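Local coordinates for protein Ribose/Galactose Isomerase (Vibrio parahaemolyticus, PDB 3ONO) that probably interconverts aldose and ketose sugars, as expected of a member of the LacAB/RpiB family of sugar-phosphate isomerases, at residues Gly55-Ile60 with Lys184-Ser189. Numbering follows the deposited sequence.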
ATOM      1  N   GLY A  55      13.210  21.393  -6.601  1.00 19.55           N
ATOM      2  CA  GLY A  55      14.528  20.784  -6.652  1.00 17.60           C
ATOM      3  C   GLY A  55      15.630  21.824  -6.513  1.00 20.86           C
ATOM      4  O   GLY A  55      16.645  21.604  -5.833  1.00 21.59           O
ATOM      5  N   ILE A  56      15.451  22.961  -7.181  1.00 18.23           N
ATOM      6  CA  ILE A  56      16.463  24.025  -7.121  1.00 19.30           C
ATOM      7  C   ILE A  56      16.566  24.573  -5.697  1.00 23.23           C
ATOM      8  O   ILE A  56      17.670  24.786  -5.168  1.00 22.77           O
ATOM      9  CB  ILE A  56      16.110  25.167  -8.102  1.00 20.01           C
ATOM     10  CG1 ILE A  56      16.189  24.653  -9.535  1.00 20.68           C
ATOM     11  CG2 ILE A  56      17.054  26.368  -7.914  1.00 23.49           C
ATOM     12  CD1 ILE A  56      15.421  25.518 -10.532  1.00 22.35           C
HETATM   13  N   MSE A  57      15.411  24.793  -5.077  1.00 25.09           N
HETATM   14  CA  MSE A  57      15.365  25.207  -3.672  1.00 23.26           C
HETATM   15  C   MSE A  57      16.029  24.193  -2.753  1.00 24.19           C
HETATM   16  O   MSE A  57      16.769  24.564  -1.839  1.00 22.53           O
HETATM   17  CB  MSE A  57      13.913  25.466  -3.235  1.00 22.87           C
HETATM   18  CG  MSE A  57      13.269  26.521  -4.102  1.00 25.57           C
HETATM   19 SE   MSE A  57      11.334  26.491  -4.052  0.62 30.40          SE
HETATM   20  CE  MSE A  57      11.198  27.511  -2.425  1.00 28.80           C
ATOM     21  N   ALA A  58      15.793  22.907  -2.987  1.00 22.51           N
ATOM     22  CA  ALA A  58      16.417  21.911  -2.116  1.00 20.20           C
ATOM     23  C   ALA A  58      17.930  21.982  -2.276  1.00 21.75           C
ATOM     24  O   ALA A  58      18.679  21.906  -1.287  1.00 22.37           O
ATOM     25  CB  ALA A  58      15.910  20.517  -2.450  1.00 19.97           C
ATOM     26  N   SER A  59      18.389  22.128  -3.517  1.00 19.17           N
ATOM     27  CA  SER A  59      19.842  22.223  -3.734  1.00 17.64           C
ATOM     28  C   SER A  59      20.417  23.434  -3.011  1.00 26.68           C
ATOM     29  O   SER A  59      21.422  23.326  -2.300  1.00 24.77           O
ATOM     30  CB  SER A  59      20.219  22.306  -5.222  1.00 20.97           C
ATOM     31  OG  SER A  59      21.638  22.453  -5.344  1.00 22.94           O
ATOM     32  N   ILE A  60      19.781  24.587  -3.169  1.00 21.26           N
ATOM     33  CA  ILE A  60      20.368  25.802  -2.592  1.00 24.09           C
ATOM     34  C   ILE A  60      20.407  25.688  -1.071  1.00 25.24           C
ATOM     35  O   ILE A  60      21.430  25.985  -0.441  1.00 26.51           O
ATOM     36  CB  ILE A  60      19.628  27.057  -3.047  1.00 25.22           C
ATOM     37  CG1 ILE A  60      19.895  27.269  -4.545  1.00 25.60           C
ATOM     38  CG2 ILE A  60      20.094  28.287  -2.236  1.00 25.68           C
ATOM     39  CD1 ILE A  60      18.991  28.299  -5.208  1.00 26.79           C
ATOM     40  N   LYS A 184      15.538  32.385 -10.282  1.00 26.09           N
ATOM     41  CA  LYS A 184      14.966  33.589  -9.680  1.00 25.18           C
ATOM     42  C   LYS A 184      13.628  33.289  -9.008  1.00 28.14           C
ATOM     43  O   LYS A 184      13.344  33.772  -7.897  1.00 29.16           O
ATOM     44  CB  LYS A 184      14.777  34.702 -10.722  1.00 25.43           C
ATOM     45  CG  LYS A 184      16.058  35.245 -11.292  1.00 38.28           C
ATOM     46  CD  LYS A 184      15.742  36.276 -12.388  1.00 47.68           C
ATOM     47  CE  LYS A 184      16.992  37.001 -12.860  1.00 55.61           C
ATOM     48  NZ  LYS A 184      17.856  36.116 -13.682  1.00 61.07           N
ATOM     49  N   THR A 185      12.801  32.503  -9.684  1.00 25.91           N
ATOM     50  CA  THR A 185      11.501  32.126  -9.125  1.00 26.88           C
ATOM     51  C   THR A 185      11.711  31.288  -7.871  1.00 25.26           C
ATOM     52  O   THR A 185      11.058  31.502  -6.855  1.00 28.03           O
ATOM     53  CB  THR A 185      10.645  31.357 -10.144  1.00 27.05           C
ATOM     54  OG1 THR A 185      10.296  32.245 -11.226  1.00 32.59           O
ATOM     55  CG2 THR A 185       9.357  30.816  -9.468  1.00 28.18           C
ATOM     56  N   ALA A 186      12.656  30.351  -7.942  1.00 24.81           N
ATOM     57  CA  ALA A 186      12.908  29.445  -6.808  1.00 28.20           C
ATOM     58  C   ALA A 186      13.283  30.208  -5.533  1.00 29.36           C
ATOM     59  O   ALA A 186      12.870  29.826  -4.435  1.00 27.28           O
ATOM     60  CB  ALA A 186      13.992  28.413  -7.165  1.00 25.35           C
ATOM     61  N   VAL A 187      14.057  31.282  -5.666  1.00 28.31           N
ATOM     62  CA  VAL A 187      14.524  32.001  -4.482  1.00 28.08           C
ATOM     63  C   VAL A 187      13.697  33.251  -4.203  1.00 31.61           C
ATOM     64  O   VAL A 187      14.040  34.045  -3.335  1.00 33.71           O
ATOM     65  CB  VAL A 187      16.004  32.399  -4.598  1.00 27.41           C
ATOM     66  CG1 VAL A 187      16.841  31.186  -4.988  1.00 28.85           C
ATOM     67  CG2 VAL A 187      16.170  33.502  -5.632  1.00 28.72           C
ATOM     68  N   GLY A 188      12.590  33.400  -4.921  1.00 31.77           N
ATOM     69  CA  GLY A 188      11.803  34.617  -4.862  1.00 34.23           C
ATOM     70  C   GLY A 188      10.967  34.932  -3.627  1.00 34.47           C
ATOM     71  O   GLY A 188      10.708  36.098  -3.361  1.00 37.80           O
ATOM     72  N   SER A 189      10.538  33.930  -2.860  1.00 30.27           N
ATOM     73  CA  SER A 189       9.600  34.197  -1.764  1.00 30.73           C
ATOM     74  C   SER A 189      10.279  34.714  -0.494  1.00 33.41           C
ATOM     75  O   SER A 189      11.445  34.421  -0.242  1.00 35.34           O
ATOM     76  CB  SER A 189       8.780  32.946  -1.417  1.00 32.09           C
ATOM     77  OG  SER A 189       9.435  32.204  -0.403  1.00 36.18           O
TER
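Ala186 pushes its methyl group between two side chains of helix 51-63: Ala186 CB lies 3.7 Å from CG of the selenomethionine Met57 and 3.8 Å from CG2 of Ile56, the branch that this beta-branched residue offers to the methyl. The alanine's small size suits the place, because the backbones come close here, 5.8 Å between the CA atoms of Met57 and Ala186. Met57, unbranched and flexible, runs past the alanine instead of ending on it. Its CG, set anti to the carbonyl carbon (chi1 -58°), lies 3.3 Å from Ala186 O, and a bend at chi3 (83°) brings CE to 3.5 Å from Ala186 O. One turn beyond Ile56, Ile60 uses its longer branch to span to Val187, CD1 of Ile60 lying 3.6 Å from CG1 of Val187, and the two side chains cross at about a right angle. Val187 has just left helical geometry; it also touches Phe192 and Val209 of the helices that follow. Phe192 touches Met57 and Ile60 too, extending the apolar cluster. All five touching residues are buried and their side chains meet through apolar groups, with Met57 also lying against Ala186 O, so dispersion and exclusion of water probably dominate in joining the C-terminal helices to helix 51-63 here.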